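Local coordinates for protein blood group a-and b-cleaving endo-beta-galactosidase (Streptococcus pneumoniae, PDB 2YGL) that forms the tandem CBM51 modules of a family 98 endo-beta-galactosidase that cleaves blood group A and B antigens, and probably binds carbohydrate, at residues Thr7-Met12 with Ala166-Thr171; Phe80-Thr85 with Phe134-Ile139; Lys215-Gly220 with Gly244-Asn249; Arg273-Leu278 with Ala340-Leu345. All coordinates share one frame; numbering follows the deposited sequence.

Contact 1. Residues Thr7-Met12 with Ala166-Thr171; sequences TYLSDM and AKLIKT
Thr7 and Leu168 face each other as a hydrogen-bonded pair where strand 4-8 runs antiparallel to strand 160-171 in one sheet of the first CBM51 module, a beta-sandwich. Thr7 N donates to Leu168 O (2.8 Å), and Leu168 N returns a bond to Thr7 O (2.8 Å). Tyr8 and Lys167 follow as a non-hydrogen-bonded pair, after which the chain leaves the strand in a 3-10 turn. Even so, Leu9 N still donates to Ala166 O at 3.1 Å. A water that accepts from Ser10 N also donates to Ala166 O, so this oxygen is gripped twice.

On the face that carries Leu168, Leu9 crosses that side chain at about a right angle, while Leu9 CD1 rests on Ala166 CB at 3.8 Å. Met12, its chain bent at chi3, brings CE to within 3.4 Å of Leu168 CD1, a tight fit for two methyl groups. Phe83 touches both leucines, and Tyr73 packs on Leu9 and Met12. Farther out, the 3-10 turn is held by a hydrogen bond from Ser10 to Asp31 and a salt bridge from Asp11 to Lys59.

Tyr8 and Lys167 lie side by side on the other face. Lys167 CG sits between its backbone N and carbonyl carbon (chi1 63°), which starts the chain along the tyrosine and brings CE to 4.0 Å from Tyr8 CE1. A water in the plane of the phenol ring joins the two ends, 2.6 Å from Tyr8 OH and 3.0 Å from Lys167 NZ, whose proton it accepts.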
# COMPACT_ATOMS: atom_id res chain seq x y z
N THR A 7 5.88 -10.80 5.80
CA THR A 7 6.94 -11.49 5.09
C THR A 7 8.08 -11.76 6.07
O THR A 7 8.60 -10.83 6.70
CB THR A 7 7.45 -10.66 3.88
OG1 THR A 7 6.33 -10.13 3.16
CG2 THR A 7 8.29 -11.52 2.95
N TYR A 8 8.44 -13.03 6.23
CA TYR A 8 9.52 -13.41 7.13
C TYR A 8 10.87 -13.05 6.53
O TYR A 8 11.09 -13.24 5.33
CB TYR A 8 9.46 -14.91 7.44
CG TYR A 8 8.22 -15.33 8.21
CD1 TYR A 8 8.10 -15.04 9.57
CD2 TYR A 8 7.18 -16.01 7.57
CE1 TYR A 8 6.96 -15.42 10.28
CE2 TYR A 8 6.04 -16.39 8.28
CZ TYR A 8 5.94 -16.09 9.63
OH TYR A 8 4.82 -16.47 10.33
N LEU A 9 11.77 -12.53 7.37
CA LEU A 9 13.12 -12.19 6.94
C LEU A 9 13.85 -13.42 6.38
O LEU A 9 14.59 -13.31 5.40
CB LEU A 9 13.94 -11.57 8.08
CG LEU A 9 13.53 -10.20 8.65
CD1 LEU A 9 14.53 -9.78 9.71
CD2 LEU A 9 13.44 -9.13 7.58
N SER A 10 13.61 -14.57 7.00
CA SER A 10 14.21 -15.84 6.57
C SER A 10 13.68 -16.32 5.21
O SER A 10 14.21 -17.28 4.64
CB SER A 10 13.99 -16.92 7.64
OG SER A 10 12.62 -17.13 7.90
N ASP A 11 12.65 -15.65 4.70
CA ASP A 11 12.14 -15.90 3.36
C ASP A 11 12.66 -14.86 2.36
O ASP A 11 12.37 -14.93 1.17
CB ASP A 11 10.61 -15.94 3.35
CG ASP A 11 10.04 -17.14 4.10
OD1 ASP A 11 10.73 -18.19 4.19
OD2 ASP A 11 8.90 -17.05 4.59
N MET A 12 13.43 -13.89 2.86
CA MET A 12 14.03 -12.86 2.02
C MET A 12 15.53 -13.09 1.88
O MET A 12 16.12 -13.92 2.58
CB MET A 12 13.79 -11.46 2.59
CG MET A 12 12.34 -11.17 2.96
SD MET A 12 12.15 -9.51 3.63
CE MET A 12 10.90 -9.81 4.86
N ALA A 166 11.03 -13.30 13.19
CA ALA A 166 11.36 -12.02 12.54
C ALA A 166 10.60 -11.81 11.24
O ALA A 166 10.76 -12.58 10.28
CB ALA A 166 12.87 -11.92 12.32
N LYS A 167 9.77 -10.77 11.21
CA LYS A 167 8.88 -10.51 10.08
C LYS A 167 8.71 -9.03 9.77
O LYS A 167 8.81 -8.18 10.66
CB LYS A 167 7.50 -11.14 10.33
CG LYS A 167 6.76 -10.57 11.54
CD LYS A 167 5.34 -11.11 11.69
CE LYS A 167 5.33 -12.47 12.34
NZ LYS A 167 4.01 -12.79 12.95
N LEU A 168 8.44 -8.73 8.50
CA LEU A 168 8.05 -7.39 8.08
C LEU A 168 6.58 -7.41 7.69
O LEU A 168 6.12 -8.34 7.03
CB LEU A 168 8.92 -6.92 6.90
CG LEU A 168 10.41 -6.69 7.21
CD1 LEU A 168 11.22 -6.56 5.93
CD2 LEU A 168 10.61 -5.46 8.08
N ILE A 169 5.84 -6.39 8.13
CA ILE A 169 4.38 -6.37 7.99
C ILE A 169 3.89 -5.12 7.24
O ILE A 169 4.41 -4.02 7.45
CB ILE A 169 3.66 -6.44 9.37
CG1 ILE A 169 4.27 -7.53 10.26
CG2 ILE A 169 2.15 -6.66 9.20
CD1 ILE A 169 3.76 -7.51 11.69
N LYS A 170 2.90 -5.31 6.38
CA LYS A 170 2.23 -4.20 5.70
C LYS A 170 0.73 -4.47 5.48
O LYS A 170 0.29 -5.62 5.51
CB LYS A 170 2.91 -3.88 4.36
CG LYS A 170 2.89 -5.01 3.33
CD LYS A 170 3.64 -4.60 2.07
CE LYS A 170 4.03 -5.81 1.23
NZ LYS A 170 4.92 -5.43 0.09
N THR A 171 -0.02 -3.39 5.28
CA THR A 171 -1.43 -3.49 4.90
C THR A 171 -1.52 -3.88 3.42
O THR A 171 -0.84 -3.30 2.57
CB THR A 171 -2.17 -2.15 5.12
OG1 THR A 171 -1.87 -1.64 6.42
CG2 THR A 171 -3.69 -2.34 4.99
O HOH W 1 4.33 -15.78 12.84
O HOH W 2 12.53 -14.66 9.83

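Contact 2. Residues Phe80-Thr85 with Phe134-Ile139; sequences FEKFET and FISVTI
Glu84 stands out from the sheet beside Ser136 and meets Ile135, Ser136 and Phe134. Its CB lies 3.6 Å from Ile135 O. With CG anti to the carbonyl carbon (chi1 -69°) and the chain extended beyond, the side chain passes close to Ser136, where CG is 3.3 Å from Ser136 OG. Glu84 CD then comes to 3.7 Å from Phe134 CZ. The carboxylate is turned 68° from the phenyl plane, yet OE1 lies in that plane, at the ring's edge and 3.8 Å from Phe134 CZ. OE2 ends the path as acceptor of a hydrogen bond from Ser136 OG (2.7 Å), received on its anti lone pair. The chi1 of Ser136 (-168°) swings OG toward the glutamate.

Strands 82-87 and 133-138 form an antiparallel ladder in a sheet of the CBM51 beta-sandwich, with Phe83-Val137 and Thr85-Ile135 as the hydrogen-bonded pairs. At one end a classic beta bulge sets Glu81 and Lys82 together against Ile169 of the next strand. Beside it, Ile139 N donates to Glu81 O at 2.8 Å.

The face opposite Glu84 is mostly apolar. Phe83 and Val137 lie side by side, Phe83 CB to Val137 CG2 at 3.9 Å, and Ile139 CD1 also touches Phe83 CB. Ile108, from the other sheet of the sandwich, packs on Phe83 and Ile135. Thr85 puts CG2 3.8 Å from Ile135 CD1, while its OG1 hydrogen-bonds to Ala164 O on strand 160-171.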
# COMPACT_ATOMS: atom_id res chain seq x y z
N PHE A 80 6.76 -1.72 3.43
CA PHE A 80 6.59 -2.30 4.76
C PHE A 80 6.29 -1.22 5.80
O PHE A 80 6.81 -0.11 5.71
CB PHE A 80 7.81 -3.13 5.18
CG PHE A 80 8.04 -4.36 4.35
CD1 PHE A 80 7.07 -5.35 4.27
CD2 PHE A 80 9.22 -4.52 3.64
CE1 PHE A 80 7.27 -6.50 3.50
CE2 PHE A 80 9.44 -5.66 2.87
CZ PHE A 80 8.46 -6.65 2.80
N GLU A 81 5.46 -1.56 6.78
CA GLU A 81 4.99 -0.59 7.76
C GLU A 81 5.51 -0.89 9.17
O GLU A 81 5.71 0.04 9.97
CB GLU A 81 3.46 -0.56 7.77
CG GLU A 81 2.84 -0.10 6.45
CD GLU A 81 1.40 -0.54 6.27
OE1 GLU A 81 0.65 -0.62 7.27
OE2 GLU A 81 1.00 -0.81 5.11
N LYS A 82 5.73 -2.17 9.47
CA LYS A 82 6.19 -2.59 10.79
C LYS A 82 7.23 -3.70 10.70
O LYS A 82 7.24 -4.49 9.75
CB LYS A 82 5.00 -3.08 11.64
CG LYS A 82 4.04 -1.99 12.09
CD LYS A 82 2.72 -2.58 12.60
CE LYS A 82 2.73 -2.77 14.11
NZ LYS A 82 2.46 -1.49 14.83
N PHE A 83 8.10 -3.75 11.70
CA PHE A 83 8.99 -4.88 11.91
C PHE A 83 8.72 -5.47 13.29
O PHE A 83 8.67 -4.74 14.28
CB PHE A 83 10.46 -4.46 11.78
CG PHE A 83 11.44 -5.51 12.22
CD1 PHE A 83 11.67 -6.64 11.44
CD2 PHE A 83 12.13 -5.38 13.42
CE1 PHE A 83 12.56 -7.62 11.84
CE2 PHE A 83 13.03 -6.36 13.84
CZ PHE A 83 13.25 -7.48 13.05
N GLU A 84 8.55 -6.79 13.34
CA GLU A 84 8.28 -7.47 14.60
C GLU A 84 9.11 -8.74 14.77
O GLU A 84 9.28 -9.51 13.82
CB GLU A 84 6.78 -7.77 14.75
CG GLU A 84 5.94 -6.51 14.94
CD GLU A 84 4.48 -6.79 15.24
OE1 GLU A 84 4.01 -7.92 15.00
OE2 GLU A 84 3.80 -5.86 15.72
N THR A 85 9.64 -8.92 15.98
CA THR A 85 10.47 -10.08 16.32
C THR A 85 10.62 -10.25 17.83
O THR A 85 10.44 -9.29 18.59
CB THR A 85 11.89 -10.00 15.67
OG1 THR A 85 12.53 -11.28 15.76
CG2 THR A 85 12.76 -8.95 16.35
N PHE A 134 10.08 -8.63 23.07
CA PHE A 134 9.34 -8.46 21.82
C PHE A 134 9.57 -7.06 21.25
O PHE A 134 9.42 -6.06 21.95
CB PHE A 134 7.84 -8.70 22.05
CG PHE A 134 6.98 -8.51 20.82
CD1 PHE A 134 7.09 -9.38 19.74
CD2 PHE A 134 6.06 -7.47 20.75
CE1 PHE A 134 6.30 -9.21 18.60
CE2 PHE A 134 5.26 -7.29 19.62
CZ PHE A 134 5.38 -8.17 18.55
N ILE A 135 9.96 -7.01 19.98
CA ILE A 135 10.19 -5.75 19.28
C ILE A 135 9.06 -5.49 18.30
O ILE A 135 8.68 -6.38 17.52
CB ILE A 135 11.55 -5.75 18.51
CG1 ILE A 135 12.72 -6.04 19.45
CG2 ILE A 135 11.76 -4.42 17.78
CD1 ILE A 135 14.03 -6.29 18.74
N SER A 136 8.51 -4.28 18.35
CA SER A 136 7.56 -3.81 17.34
C SER A 136 7.87 -2.35 17.02
O SER A 136 7.58 -1.46 17.83
CB SER A 136 6.12 -3.99 17.82
OG SER A 136 5.21 -3.80 16.76
N VAL A 137 8.47 -2.12 15.86
CA VAL A 137 8.84 -0.77 15.44
C VAL A 137 8.16 -0.38 14.13
O VAL A 137 7.96 -1.22 13.25
CB VAL A 137 10.38 -0.59 15.30
CG1 VAL A 137 11.04 -0.55 16.68
CG2 VAL A 137 11.01 -1.67 14.42
N THR A 138 7.82 0.90 14.02
CA THR A 138 7.25 1.45 12.80
C THR A 138 8.36 1.69 11.77
O THR A 138 9.45 2.15 12.12
CB THR A 138 6.49 2.78 13.07
OG1 THR A 138 5.63 2.62 14.21
CG2 THR A 138 5.65 3.19 11.87
N ILE A 139 8.08 1.35 10.52
CA ILE A 139 9.00 1.59 9.42
C ILE A 139 8.53 2.82 8.64
O ILE A 139 7.37 2.88 8.22
CB ILE A 139 9.12 0.35 8.50
CG1 ILE A 139 9.89 -0.76 9.22
CG2 ILE A 139 9.79 0.70 7.17
CD1 ILE A 139 9.77 -2.12 8.56

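Contact 3. Residues Lys215-Gly220 with Gly244-Asn249; sequences KPFTPG and GTVASN
Phe217 packs its ring on Val246 in a CH-pi contact. Val246 CG2 stands 3.8 Å from the ring centroid and 28° off the normal, displaced toward the rim and closest to Phe217 CD1 at 3.4 Å. The two side chains cross at about a right angle. CG of Phe217 lies opposite the backbone N (chi1 -174°), which carries the ring across to residues 244-246. There Gly244 O lies in the ring plane at the edge, 3.7 Å from Phe217 CD2.

Backbone contacts are tightest at Gly244. Its CA approaches Lys215 O to 3.3 Å in a CA-H...O contact, an approach allowed by the absence of a side chain on the glycine. Helix 217-221 of the second CBM51 module begins just beyond: Pro216 occupies the N-cap position, and Pro216 O accepts from Gly220 N at 3.0 Å in the first turn. The loop opposite leads from strand 242-244 to strand 251-256 of the other sheet, so the start of the helix packs against the connection between the two sheets.

Polar bridging is left to water. One molecule accepts from Phe217 N at 2.9 Å and is hydrogen-bonded to Thr245 O at 3.0 Å. Outside the two segments, His202 meets the Phe217 ring with planes about 50° apart.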
# COMPACT_ATOMS: atom_id res chain seq x y z
N LYS A 215 -19.76 3.89 -22.59
CA LYS A 215 -19.74 4.58 -23.88
C LYS A 215 -19.80 6.09 -23.66
O LYS A 215 -20.36 6.54 -22.65
CB LYS A 215 -20.96 4.19 -24.74
CG LYS A 215 -21.22 2.70 -24.90
CD LYS A 215 -22.63 2.46 -25.38
CE LYS A 215 -23.03 1.01 -25.18
NZ LYS A 215 -24.42 0.77 -25.65
N PRO A 216 -19.24 6.89 -24.59
CA PRO A 216 -19.49 8.33 -24.55
C PRO A 216 -20.96 8.63 -24.86
O PRO A 216 -21.62 7.82 -25.52
CB PRO A 216 -18.57 8.89 -25.64
CG PRO A 216 -18.26 7.73 -26.53
CD PRO A 216 -18.27 6.52 -25.64
N PHE A 217 -21.45 9.77 -24.39
CA PHE A 217 -22.87 10.11 -24.46
C PHE A 217 -23.46 10.09 -25.88
O PHE A 217 -24.40 9.34 -26.15
CB PHE A 217 -23.13 11.46 -23.78
CG PHE A 217 -24.59 11.82 -23.69
CD1 PHE A 217 -25.21 12.52 -24.72
CD2 PHE A 217 -25.34 11.47 -22.57
CE1 PHE A 217 -26.56 12.86 -24.64
CE2 PHE A 217 -26.69 11.81 -22.48
CZ PHE A 217 -27.30 12.51 -23.51
N THR A 218 -22.92 10.92 -26.77
CA THR A 218 -23.50 11.09 -28.10
C THR A 218 -23.43 9.82 -28.96
O THR A 218 -24.46 9.36 -29.44
CB THR A 218 -22.96 12.36 -28.83
OG1 THR A 218 -23.41 13.52 -28.12
CG2 THR A 218 -23.47 12.44 -30.27
N PRO A 219 -22.22 9.24 -29.15
CA PRO A 219 -22.16 7.98 -29.91
C PRO A 219 -23.02 6.87 -29.30
O PRO A 219 -23.67 6.12 -30.03
CB PRO A 219 -20.68 7.61 -29.86
CG PRO A 219 -19.98 8.92 -29.73
CD PRO A 219 -20.87 9.74 -28.83
N GLY A 220 -23.04 6.77 -27.97
CA GLY A 220 -23.87 5.79 -27.27
C GLY A 220 -25.35 5.94 -27.56
O GLY A 220 -26.04 4.97 -27.86
N GLY A 244 -20.68 8.00 -19.53
CA GLY A 244 -20.67 9.07 -20.52
C GLY A 244 -21.85 10.00 -20.34
O GLY A 244 -23.01 9.57 -20.39
N THR A 245 -21.56 11.28 -20.14
CA THR A 245 -22.60 12.29 -19.90
C THR A 245 -22.33 13.59 -20.66
O THR A 245 -21.29 13.74 -21.31
CB THR A 245 -22.77 12.57 -18.38
OG1 THR A 245 -23.97 13.33 -18.17
CG2 THR A 245 -21.58 13.33 -17.81
N VAL A 246 -23.29 14.50 -20.60
CA VAL A 246 -23.11 15.86 -21.10
C VAL A 246 -23.23 16.82 -19.92
O VAL A 246 -24.24 16.82 -19.21
CB VAL A 246 -24.13 16.22 -22.21
CG1 VAL A 246 -24.03 17.71 -22.59
CG2 VAL A 246 -23.91 15.35 -23.44
N ALA A 247 -22.19 17.63 -19.72
CA ALA A 247 -22.15 18.59 -18.61
C ALA A 247 -23.26 19.64 -18.72
O ALA A 247 -23.70 19.98 -19.82
CB ALA A 247 -20.79 19.26 -18.54
N SER A 248 -23.72 20.13 -17.58
CA SER A 248 -24.78 21.13 -17.54
C SER A 248 -24.50 22.18 -16.46
O SER A 248 -23.37 22.65 -16.32
CB SER A 248 -26.15 20.47 -17.37
OG SER A 248 -27.18 21.34 -17.78
N ASN A 249 -25.52 22.53 -15.68
CA ASN A 249 -25.41 23.65 -14.73
C ASN A 249 -25.76 23.36 -13.25
O ASN A 249 -26.33 24.23 -12.58
CB ASN A 249 -26.24 24.83 -15.24
CG ASN A 249 -27.71 24.48 -15.43
OD1 ASN A 249 -28.11 23.32 -15.26
ND2 ASN A 249 -28.52 25.47 -15.79
O HOH W 3 -19.91 11.70 -22.94

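Contact 4. Residues Arg273-Leu278 with Ala340-Leu345; sequences RSANHL and ADELVL
Ala275 places its methyl against the aliphatic part of Glu342, with CB 3.8 Å from Glu342 CB and 3.9 Å from Glu342 CG. A bend at chi2 (-90°) turns the carboxylate of Glu342 aside and leaves CB and CG to meet the alanine. A further packing contact sets Ala340 CB 3.4 Å from Asn276 O. The neighbouring approach of Asn276 O to Ala340 N, 3.2 Å, has too poor an angle for a hydrogen bond.

The polar link is indirect. A water donates to Ser274 OG (2.7 Å) and to Glu342 OE1 (3.0 Å), tying the 273-278 loop to the residue at the centre of an inverse gamma turn, ahead of strand 343-352 in the second CBM51 module. Within the loop, His277 ND1 makes a weak but straight hydrogen bond to Ala275 O (3.4 Å, 175°), with the oxygen in the imidazole plane; the ring stacks on Tyr310.

Glu342 OE2 turns to Thr218 OG1 of helix 217-221, and the backbone of Glu342 pairs with Asp272. With CB and CG packed on an alanine and both oxygens hydrogen-bonded, this buried carboxylate is probably held in a fixed orientation.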
# COMPACT_ATOMS: atom_id res chain seq x y z
N ARG A 273 -12.59 11.87 -26.62
CA ARG A 273 -11.90 12.24 -27.86
C ARG A 273 -12.85 12.44 -29.04
O ARG A 273 -12.51 13.14 -30.00
CB ARG A 273 -10.82 11.20 -28.20
CG ARG A 273 -9.78 10.95 -27.10
CD ARG A 273 -9.08 12.23 -26.63
NE ARG A 273 -8.25 12.82 -27.67
CZ ARG A 273 -7.85 14.09 -27.70
NH1 ARG A 273 -8.20 14.94 -26.74
NH2 ARG A 273 -7.08 14.52 -28.70
N SER A 274 -14.04 11.85 -28.96
CA SER A 274 -15.03 11.92 -30.03
C SER A 274 -15.84 13.22 -30.02
O SER A 274 -16.62 13.47 -30.94
CB SER A 274 -15.99 10.73 -29.95
OG SER A 274 -16.80 10.80 -28.78
N ALA A 275 -15.65 14.03 -28.98
CA ALA A 275 -16.42 15.27 -28.82
C ALA A 275 -16.10 16.30 -29.90
O ALA A 275 -14.99 16.35 -30.42
CB ALA A 275 -16.17 15.87 -27.44
N ASN A 276 -17.11 17.11 -30.22
CA ASN A 276 -16.92 18.28 -31.07
C ASN A 276 -16.08 19.31 -30.33
O ASN A 276 -16.42 19.70 -29.21
CB ASN A 276 -18.27 18.88 -31.46
CG ASN A 276 -19.03 18.04 -32.47
OD1 ASN A 276 -20.24 17.87 -32.36
ND2 ASN A 276 -18.32 17.52 -33.47
N HIS A 277 -14.99 19.73 -30.95
CA HIS A 277 -14.09 20.71 -30.34
C HIS A 277 -13.59 21.72 -31.36
O HIS A 277 -13.28 21.37 -32.50
CB HIS A 277 -12.91 20.01 -29.66
CG HIS A 277 -11.96 19.35 -30.61
ND1 HIS A 277 -12.20 18.11 -31.16
CD2 HIS A 277 -10.77 19.76 -31.12
CE1 HIS A 277 -11.20 17.78 -31.96
NE2 HIS A 277 -10.32 18.77 -31.95
N LEU A 278 -13.54 22.98 -30.93
CA LEU A 278 -12.92 24.06 -31.69
C LEU A 278 -12.01 24.86 -30.76
O LEU A 278 -12.34 25.05 -29.59
CB LEU A 278 -13.99 24.99 -32.29
CG LEU A 278 -15.00 24.46 -33.31
CD1 LEU A 278 -15.96 25.57 -33.70
CD2 LEU A 278 -14.32 23.90 -34.55
N ALA A 340 -17.62 21.09 -26.58
CA ALA A 340 -16.91 19.98 -25.95
C ALA A 340 -17.35 19.75 -24.50
O ALA A 340 -16.55 19.88 -23.57
CB ALA A 340 -15.40 20.19 -26.04
N ASP A 341 -18.62 19.40 -24.33
CA ASP A 341 -19.20 19.14 -23.01
C ASP A 341 -19.44 17.65 -22.75
O ASP A 341 -20.15 17.27 -21.81
CB ASP A 341 -20.48 19.96 -22.79
CG ASP A 341 -21.47 19.82 -23.95
OD1 ASP A 341 -21.39 18.85 -24.72
OD2 ASP A 341 -22.35 20.69 -24.07
N GLU A 342 -18.84 16.81 -23.59
CA GLU A 342 -18.98 15.35 -23.51
C GLU A 342 -18.03 14.78 -22.46
O GLU A 342 -17.02 14.16 -22.79
CB GLU A 342 -18.71 14.71 -24.88
CG GLU A 342 -19.71 15.08 -25.97
CD GLU A 342 -20.89 14.13 -26.05
OE1 GLU A 342 -20.70 12.90 -25.89
OE2 GLU A 342 -22.02 14.60 -26.27
N LEU A 343 -18.35 15.01 -21.19
CA LEU A 343 -17.53 14.54 -20.08
C LEU A 343 -17.70 13.04 -19.89
O LEU A 343 -18.82 12.53 -19.87
CB LEU A 343 -17.87 15.30 -18.79
CG LEU A 343 -16.96 15.16 -17.56
CD1 LEU A 343 -16.99 16.41 -16.70
CD2 LEU A 343 -17.32 13.93 -16.73
N VAL A 344 -16.58 12.34 -19.77
CA VAL A 344 -16.59 10.90 -19.52
C VAL A 344 -15.80 10.54 -18.26
O VAL A 344 -14.79 11.18 -17.94
CB VAL A 344 -16.08 10.07 -20.74
CG1 VAL A 344 -17.10 10.09 -21.87
CG2 VAL A 344 -14.73 10.55 -21.22
N LEU A 345 -16.28 9.52 -17.56
CA LEU A 345 -15.60 9.00 -16.39
C LEU A 345 -15.02 7.63 -16.75
O LEU A 345 -15.75 6.65 -16.86
CB LEU A 345 -16.56 8.90 -15.20
CG LEU A 345 -17.39 10.15 -14.85
CD1 LEU A 345 -18.40 9.84 -13.77
CD2 LEU A 345 -16.51 11.31 -14.42
O HOH W 4 -18.77 12.57 -28.17

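Contacts 1 and 2 belong to the first module and share one sheet: strand 160-171 lies between strands 4-8 and 82-87, and Ile169 O meets Glu81 N at the seam. Both are ladders with an apolar face turned into the sandwich and a mixed, more exposed face. Contacts 3 and 4 sit in the second module, their centres about 8 Å apart and 48 to 50 Å from those of the first pair. Contact 3 joins a helix start to a loop and is buried; contact 4 joins a loop to the segment leading into a strand, with an exposed edge at Asn276 and His277. Without direct hydrogen bonds between their paired segments, they rely on a ring and methyl in contact 3, methyl against methylene in contact 4, and bridging waters. Glu342 touches Phe217 and Val246.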